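Local coordinates for importin subunit beta-1 (Saccharomyces cerevisiae, PDB 5OWU), which carries proteins into the nucleus together with importin alpha, the adaptor that recognises the classical nuclear localization signal of the cargo, at residues 190-203 with 231-244. Numbering follows the deposited sequence.
Sequences STETSKAVRLAALN and EATQAEDIEVQAAA
The guanidinium of Arg-198 has Val-240 CG1 4.1 Å above one face and Ser-190 CA over the opposite one, both displaced toward the rim, while Glu-231 OE2 meets its edge. These groups join HEAT repeats 5 and 6 of the importin beta solenoid, where helices 195-203 and 238-244 run nearly parallel, 9° apart. Arginine suits this buried place because it can spend its N-H groups in more than one direction. NH2 donates to Glu-231 OE2 at 2.7 Å in a salt bridge whose two planes are only 20° apart, and NE binds the carbonyl of Ala-188 at the end of helix 177-188. A bend at chi3 turns the guanidinium toward the carboxylate.

A second salt bridge, from Lys-195 NZ to Asp-237 OD1 (2.7 Å), arrives on the anti side, 25° out of the carboxylate plane. With its CG swung anti to the backbone N, Asp-237 also serves as N-cap, OD2 accepting from Val-240 N. Replacing Asp-237 by an alanine is likely to cost both the lysine ammonium and the N-H of Val-240 their acceptor and so weaken the start of the helix.

Beyond the charges the packing is mostly apolar. Leu-202 is a knob in a hole formed by Ala-232, Val-240, Ala-243 and Ala-244, whose three alanines are small enough to admit a branched leucine; its CD1 lies 4.0 Å from Val-240 CG1. A water donates to both Asn-203 OD1 and Ala-243 O. Leu-199 reaches across to the neighbouring helix, its CD2 methyl 3.7 Å from Ala-243 CB and 3.3 Å from Glu-239 O.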
ATOM      1  N   SER A 190     -15.575 -26.404 -20.387  1.00 50.43           N
ATOM      2  CA  SER A 190     -15.621 -27.686 -19.689  1.00 56.48           C
ATOM      3  C   SER A 190     -15.128 -28.841 -20.553  1.00 55.60           C
ATOM      4  O   SER A 190     -14.630 -29.840 -20.022  1.00 54.02           O
ATOM      5  CB  SER A 190     -17.046 -27.968 -19.217  1.00 50.91           C
ATOM      6  OG  SER A 190     -17.959 -27.878 -20.296  1.00 55.68           O
ATOM      7  N   THR A 191     -15.276 -28.741 -21.878  1.00 53.22           N
ATOM      8  CA  THR A 191     -14.834 -29.825 -22.749  1.00 56.60           C
ATOM      9  C   THR A 191     -13.325 -30.038 -22.706  1.00 55.90           C
ATOM     10  O   THR A 191     -12.861 -31.133 -23.040  1.00 49.67           O
ATOM     11  CB  THR A 191     -15.271 -29.565 -24.193  1.00 49.65           C
ATOM     12  OG1 THR A 191     -14.913 -28.232 -24.576  1.00 68.04           O
ATOM     13  CG2 THR A 191     -16.779 -29.751 -24.344  1.00 65.38           C
ATOM     14  N   GLU A 192     -12.547 -29.029 -22.312  1.00 56.52           N
ATOM     15  CA  GLU A 192     -11.096 -29.175 -22.299  1.00 54.75           C
ATOM     16  C   GLU A 192     -10.674 -30.186 -21.237  1.00 54.25           C
ATOM     17  O   GLU A 192     -11.091 -30.101 -20.079  1.00 55.52           O
ATOM     18  CB  GLU A 192     -10.422 -27.827 -22.050  1.00 48.48           C
ATOM     19  CG  GLU A 192      -8.922 -27.927 -21.822  1.00 48.96           C
ATOM     20  CD  GLU A 192      -8.193 -28.589 -22.976  1.00 44.20           C
ATOM     21  OE1 GLU A 192      -8.377 -28.144 -24.133  1.00 37.16           O
ATOM     22  OE2 GLU A 192      -7.435 -29.551 -22.727  1.00 47.14           O
ATOM     23  N   THR A 193      -9.809 -31.123 -21.632  1.00 54.46           N
ATOM     24  CA  THR A 193      -9.464 -32.270 -20.804  1.00 66.65           C
ATOM     25  C   THR A 193      -8.281 -32.021 -19.878  1.00 68.00           C
ATOM     26  O   THR A 193      -8.168 -32.696 -18.849  1.00 74.13           O
ATOM     27  CB  THR A 193      -9.153 -33.478 -21.701  1.00 77.67           C
ATOM     28  OG1 THR A 193     -10.310 -33.795 -22.488  1.00 79.54           O
ATOM     29  CG2 THR A 193      -8.761 -34.705 -20.879  1.00 77.25           C
ATOM     30  N   SER A 194      -7.404 -31.079 -20.208  1.00 56.74           N
ATOM     31  CA  SER A 194      -6.169 -30.887 -19.460  1.00 52.51           C
ATOM     32  C   SER A 194      -6.381 -29.860 -18.355  1.00 63.27           C
ATOM     33  O   SER A 194      -6.757 -28.714 -18.628  1.00 58.61           O
ATOM     34  CB  SER A 194      -5.043 -30.439 -20.385  1.00 50.28           C
ATOM     35  OG  SER A 194      -3.938 -29.998 -19.621  1.00 50.73           O
ATOM     36  N   LYS A 195      -6.117 -30.266 -17.109  1.00 58.54           N
ATOM     37  CA  LYS A 195      -6.216 -29.334 -15.992  1.00 56.22           C
ATOM     38  C   LYS A 195      -5.225 -28.189 -16.147  1.00 52.87           C
ATOM     39  O   LYS A 195      -5.546 -27.036 -15.834  1.00 54.91           O
ATOM     40  CB  LYS A 195      -5.983 -30.067 -14.672  1.00 61.18           C
ATOM     41  CG  LYS A 195      -7.008 -31.156 -14.392  1.00 67.43           C
ATOM     42  CD  LYS A 195      -6.806 -31.786 -13.021  1.00 82.22           C
ATOM     43  CE  LYS A 195      -7.916 -32.783 -12.696  1.00 81.22           C
ATOM     44  NZ  LYS A 195      -7.954 -33.157 -11.249  1.00 79.01           N
ATOM     45  N   ALA A 196      -4.013 -28.484 -16.623  1.00 46.43           N
ATOM     46  CA  ALA A 196      -3.042 -27.423 -16.864  1.00 47.57           C
ATOM     47  C   ALA A 196      -3.585 -26.408 -17.861  1.00 39.67           C
ATOM     48  O   ALA A 196      -3.403 -25.197 -17.687  1.00 48.12           O
ATOM     49  CB  ALA A 196      -1.726 -28.015 -17.363  1.00 49.98           C
ATOM     50  N   VAL A 197      -4.280 -26.883 -18.898  1.00 44.66           N
ATOM     51  CA  VAL A 197      -4.791 -25.981 -19.925  1.00 44.19           C
ATOM     52  C   VAL A 197      -5.925 -25.128 -19.373  1.00 46.06           C
ATOM     53  O   VAL A 197      -5.974 -23.919 -19.620  1.00 40.43           O
ATOM     54  CB  VAL A 197      -5.229 -26.770 -21.175  1.00 43.85           C
ATOM     55  CG1 VAL A 197      -5.879 -25.840 -22.198  1.00 35.22           C
ATOM     56  CG2 VAL A 197      -4.033 -27.470 -21.813  1.00 47.43           C
ATOM     57  N   ARG A 198      -6.860 -25.735 -18.629  1.00 38.23           N
ATOM     58  CA  ARG A 198      -7.942 -24.954 -18.036  1.00 43.03           C
ATOM     59  C   ARG A 198      -7.396 -23.917 -17.068  1.00 35.54           C
ATOM     60  O   ARG A 198      -7.880 -22.779 -17.030  1.00 44.34           O
ATOM     61  CB  ARG A 198      -8.937 -25.864 -17.315  1.00 44.15           C
ATOM     62  CG  ARG A 198      -9.781 -26.737 -18.219  1.00 50.48           C
ATOM     63  CD  ARG A 198     -11.006 -27.254 -17.477  1.00 45.18           C
ATOM     64  NE  ARG A 198     -12.134 -26.331 -17.579  1.00 35.88           N
ATOM     65  CZ  ARG A 198     -13.306 -26.499 -16.978  1.00 44.92           C
ATOM     66  NH1 ARG A 198     -13.523 -27.556 -16.206  1.00 46.69           N
ATOM     67  NH2 ARG A 198     -14.266 -25.601 -17.147  1.00 51.00           N
ATOM     68  N   LEU A 199      -6.390 -24.292 -16.277  1.00 39.48           N
ATOM     69  CA  LEU A 199      -5.775 -23.349 -15.346  1.00 42.48           C
ATOM     70  C   LEU A 199      -5.150 -22.182 -16.087  1.00 43.75           C
ATOM     71  O   LEU A 199      -5.380 -21.016 -15.743  1.00 38.01           O
ATOM     72  CB  LEU A 199      -4.706 -24.047 -14.503  1.00 45.35           C
ATOM     73  CG  LEU A 199      -5.135 -24.733 -13.216  1.00 55.40           C
ATOM     74  CD1 LEU A 199      -3.928 -25.426 -12.612  1.00 59.00           C
ATOM     75  CD2 LEU A 199      -5.733 -23.728 -12.238  1.00 56.01           C
ATOM     76  N   ALA A 200      -4.316 -22.486 -17.086  1.00 35.25           N
ATOM     77  CA  ALA A 200      -3.690 -21.440 -17.881  1.00 35.20           C
ATOM     78  C   ALA A 200      -4.733 -20.546 -18.537  1.00 27.47           C
ATOM     79  O   ALA A 200      -4.549 -19.327 -18.627  1.00 30.54           O
ATOM     80  CB  ALA A 200      -2.780 -22.073 -18.936  1.00 42.69           C
ATOM     81  N   ALA A 201      -5.832 -21.134 -19.012  1.00 35.01           N
ATOM     82  CA  ALA A 201      -6.874 -20.349 -19.661  1.00 35.07           C
ATOM     83  C   ALA A 201      -7.543 -19.406 -18.668  1.00 35.55           C
ATOM     84  O   ALA A 201      -7.731 -18.223 -18.956  1.00 28.78           O
ATOM     85  CB  ALA A 201      -7.907 -21.274 -20.311  1.00 35.91           C
ATOM     86  N   LEU A 202      -7.902 -19.908 -17.486  1.00 31.72           N
ATOM     87  CA  LEU A 202      -8.576 -19.059 -16.509  1.00 34.17           C
ATOM     88  C   LEU A 202      -7.646 -17.963 -15.993  1.00 22.64           C
ATOM     89  O   LEU A 202      -8.065 -16.808 -15.825  1.00 31.65           O
ATOM     90  CB  LEU A 202      -9.108 -19.925 -15.367  1.00 39.88           C
ATOM     91  CG  LEU A 202     -10.210 -20.899 -15.798  1.00 34.27           C
ATOM     92  CD1 LEU A 202     -10.465 -21.936 -14.725  1.00 32.47           C
ATOM     93  CD2 LEU A 202     -11.491 -20.157 -16.117  1.00 33.77           C
ATOM     94  N   ASN A 203      -6.378 -18.298 -15.751  1.00 29.42           N
ATOM     95  CA  ASN A 203      -5.413 -17.284 -15.334  1.00 33.22           C
ATOM     96  C   ASN A 203      -5.231 -16.220 -16.415  1.00 32.27           C
ATOM     97  O   ASN A 203      -5.193 -15.016 -16.122  1.00 30.70           O
ATOM     98  CB  ASN A 203      -4.081 -17.953 -14.992  1.00 37.64           C
ATOM     99  CG  ASN A 203      -4.163 -18.819 -13.742  1.00 39.83           C
ATOM    100  OD1 ASN A 203      -4.995 -18.593 -12.869  1.00 35.06           O
ATOM    101  ND2 ASN A 203      -3.288 -19.810 -13.653  1.00 42.01           N
ATOM    102  N   GLU A 231     -19.449 -22.266 -14.638  1.00 42.98           N
ATOM    103  CA  GLU A 231     -19.207 -23.669 -14.927  1.00 46.85           C
ATOM    104  C   GLU A 231     -17.864 -24.069 -14.332  1.00 47.65           C
ATOM    105  O   GLU A 231     -17.760 -25.105 -13.667  1.00 45.11           O
ATOM    106  CB  GLU A 231     -19.246 -23.914 -16.442  1.00 47.59           C
ATOM    107  CG  GLU A 231     -19.262 -25.384 -16.849  1.00 57.41           C
ATOM    108  CD  GLU A 231     -18.031 -26.147 -16.375  1.00 62.54           C
ATOM    109  OE1 GLU A 231     -18.188 -27.204 -15.727  1.00 53.94           O
ATOM    110  OE2 GLU A 231     -16.902 -25.682 -16.643  1.00 69.69           O
ATOM    111  N   ALA A 232     -16.837 -23.242 -14.540  1.00 38.89           N
ATOM    112  CA  ALA A 232     -15.515 -23.589 -14.029  1.00 42.80           C
ATOM    113  C   ALA A 232     -15.472 -23.576 -12.505  1.00 40.95           C
ATOM    114  O   ALA A 232     -14.753 -24.383 -11.905  1.00 36.52           O
ATOM    115  CB  ALA A 232     -14.452 -22.644 -14.594  1.00 40.73           C
ATOM    116  N   THR A 233     -16.214 -22.674 -11.854  1.00 39.96           N
ATOM    117  CA  THR A 233     -16.219 -22.681 -10.394  1.00 40.05           C
ATOM    118  C   THR A 233     -16.857 -23.940  -9.838  1.00 47.89           C
ATOM    119  O   THR A 233     -16.587 -24.297  -8.687  1.00 51.89           O
ATOM    120  CB  THR A 233     -16.971 -21.480  -9.819  1.00 44.76           C
ATOM    121  OG1 THR A 233     -18.360 -21.587 -10.144  1.00 39.86           O
ATOM    122  CG2 THR A 233     -16.401 -20.169 -10.341  1.00 43.44           C
ATOM    123  N   GLN A 234     -17.710 -24.608 -10.610  1.00 50.88           N
ATOM    124  CA  GLN A 234     -18.280 -25.876 -10.164  1.00 51.53           C
ATOM    125  C   GLN A 234     -17.485 -27.096 -10.635  1.00 57.61           C
ATOM    126  O   GLN A 234     -17.949 -28.226 -10.452  1.00 51.42           O
ATOM    127  CB  GLN A 234     -19.732 -25.991 -10.633  1.00 41.25           C
ATOM    128  CG  GLN A 234     -20.574 -24.753 -10.323  1.00 48.09           C
ATOM    129  CD  GLN A 234     -20.599 -24.423  -8.844  1.00 55.36           C
ATOM    130  OE1 GLN A 234     -21.110 -25.196  -8.035  1.00 62.58           O
ATOM    131  NE2 GLN A 234     -20.038 -23.270  -8.481  1.00 56.48           N
ATOM    132  N   ALA A 235     -16.298 -26.906 -11.211  1.00 53.45           N
ATOM    133  CA  ALA A 235     -15.507 -28.035 -11.689  1.00 48.66           C
ATOM    134  C   ALA A 235     -15.024 -28.898 -10.524  1.00 49.48           C
ATOM    135  O   ALA A 235     -14.926 -28.452  -9.378  1.00 47.29           O
ATOM    136  CB  ALA A 235     -14.307 -27.553 -12.504  1.00 53.93           C
ATOM    137  N   GLU A 236     -14.704 -30.157 -10.839  1.00 57.98           N
ATOM    138  CA  GLU A 236     -14.313 -31.103  -9.798  1.00 61.19           C
ATOM    139  C   GLU A 236     -12.928 -30.786  -9.247  1.00 59.77           C
ATOM    140  O   GLU A 236     -12.688 -30.934  -8.042  1.00 60.38           O
ATOM    141  CB  GLU A 236     -14.351 -32.535 -10.336  1.00 67.36           C
ATOM    142  CG  GLU A 236     -15.734 -33.016 -10.759  1.00 76.65           C
ATOM    143  CD  GLU A 236     -16.749 -32.977  -9.628  1.00 81.79           C
ATOM    144  OE1 GLU A 236     -17.824 -32.367  -9.811  1.00 82.02           O
ATOM    145  OE2 GLU A 236     -16.469 -33.553  -8.554  1.00 77.95           O
ATOM    146  N   ASP A 237     -12.009 -30.349 -10.102  1.00 51.20           N
ATOM    147  CA  ASP A 237     -10.638 -30.112  -9.670  1.00 49.56           C
ATOM    148  C   ASP A 237     -10.545 -28.807  -8.889  1.00 57.35           C
ATOM    149  O   ASP A 237     -11.047 -27.769  -9.331  1.00 47.99           O
ATOM    150  CB  ASP A 237      -9.694 -30.075 -10.866  1.00 50.23           C
ATOM    151  CG  ASP A 237      -8.278 -29.763 -10.464  1.00 52.36           C
ATOM    152  OD1 ASP A 237      -7.539 -30.712 -10.133  1.00 59.81           O
ATOM    153  OD2 ASP A 237      -7.907 -28.571 -10.463  1.00 55.90           O
ATOM    154  N   ILE A 238      -9.869 -28.860  -7.737  1.00 58.53           N
ATOM    155  CA  ILE A 238      -9.896 -27.740  -6.802  1.00 50.79           C
ATOM    156  C   ILE A 238      -9.066 -26.569  -7.312  1.00 45.36           C
ATOM    157  O   ILE A 238      -9.391 -25.408  -7.040  1.00 44.88           O
ATOM    158  CB  ILE A 238      -9.424 -28.207  -5.410  1.00 56.45           C
ATOM    159  CG1 ILE A 238      -9.664 -27.104  -4.374  1.00 57.45           C
ATOM    160  CG2 ILE A 238      -7.949 -28.627  -5.445  1.00 54.63           C
ATOM    161  CD1 ILE A 238      -9.337 -27.508  -2.948  1.00 65.97           C
ATOM    162  N   GLU A 239      -7.981 -26.837  -8.041  1.00 52.94           N
ATOM    163  CA  GLU A 239      -7.190 -25.743  -8.602  1.00 44.42           C
ATOM    164  C   GLU A 239      -7.962 -25.010  -9.692  1.00 50.92           C
ATOM    165  O   GLU A 239      -7.887 -23.776  -9.795  1.00 48.60           O
ATOM    166  CB  GLU A 239      -5.864 -26.279  -9.143  1.00 54.03           C
ATOM    167  CG  GLU A 239      -4.862 -26.635  -8.054  1.00 62.65           C
ATOM    168  CD  GLU A 239      -3.651 -27.373  -8.589  1.00 81.67           C
ATOM    169  OE1 GLU A 239      -2.869 -26.765  -9.352  1.00 78.41           O
ATOM    170  OE2 GLU A 239      -3.485 -28.565  -8.252  1.00 88.08           O
ATOM    171  N   VAL A 240      -8.710 -25.750 -10.514  1.00 40.40           N
ATOM    172  CA  VAL A 240      -9.573 -25.118 -11.507  1.00 36.73           C
ATOM    173  C   VAL A 240     -10.581 -24.211 -10.817  1.00 38.75           C
ATOM    174  O   VAL A 240     -10.786 -23.062 -11.221  1.00 35.08           O
ATOM    175  CB  VAL A 240     -10.267 -26.189 -12.372  1.00 40.60           C
ATOM    176  CG1 VAL A 240     -11.382 -25.581 -13.234  1.00 33.84           C
ATOM    177  CG2 VAL A 240      -9.249 -26.877 -13.253  1.00 46.00           C
ATOM    178  N   GLN A 241     -11.223 -24.716  -9.759  1.00 42.33           N
ATOM    179  CA  GLN A 241     -12.137 -23.889  -8.980  1.00 42.73           C
ATOM    180  C   GLN A 241     -11.446 -22.623  -8.491  1.00 36.12           C
ATOM    181  O   GLN A 241     -11.968 -21.516  -8.654  1.00 34.05           O
ATOM    182  CB  GLN A 241     -12.685 -24.683  -7.791  1.00 47.35           C
ATOM    183  CG  GLN A 241     -13.677 -25.765  -8.161  1.00 45.08           C
ATOM    184  CD  GLN A 241     -14.222 -26.484  -6.938  1.00 60.61           C
ATOM    185  OE1 GLN A 241     -13.549 -26.579  -5.911  1.00 44.77           O
ATOM    186  NE2 GLN A 241     -15.448 -26.985  -7.040  1.00 67.10           N
ATOM    187  N   ALA A 242     -10.267 -22.766  -7.883  1.00 36.84           N
ATOM    188  CA  ALA A 242      -9.563 -21.601  -7.354  1.00 41.31           C
ATOM    189  C   ALA A 242      -9.328 -20.563  -8.448  1.00 39.18           C
ATOM    190  O   ALA A 242      -9.587 -19.368  -8.257  1.00 41.06           O
ATOM    191  CB  ALA A 242      -8.240 -22.031  -6.718  1.00 44.76           C
ATOM    192  N   ALA A 243      -8.853 -21.008  -9.610  1.00 33.59           N
ATOM    193  CA  ALA A 243      -8.635 -20.079 -10.714  1.00 29.59           C
ATOM    194  C   ALA A 243      -9.935 -19.404 -11.137  1.00 33.33           C
ATOM    195  O   ALA A 243      -9.977 -18.184 -11.360  1.00 37.77           O
ATOM    196  CB  ALA A 243      -8.002 -20.824 -11.890  1.00 30.42           C
ATOM    197  N   ALA A 244     -11.015 -20.182 -11.248  1.00 33.99           N
ATOM    198  CA  ALA A 244     -12.283 -19.621 -11.687  1.00 36.09           C
ATOM    199  C   ALA A 244     -12.800 -18.586 -10.694  1.00 41.45           C
ATOM    200  O   ALA A 244     -13.349 -17.553 -11.093  1.00 34.02           O
ATOM    201  CB  ALA A 244     -13.305 -20.740 -11.895  1.00 42.73           C
TER
HETATM  202  O   HOH W   1     -15.702 -28.377 -15.541  1.00 56.74           O
HETATM  203  O   HOH W   2      -7.404 -16.910 -12.327  1.00 42.39           O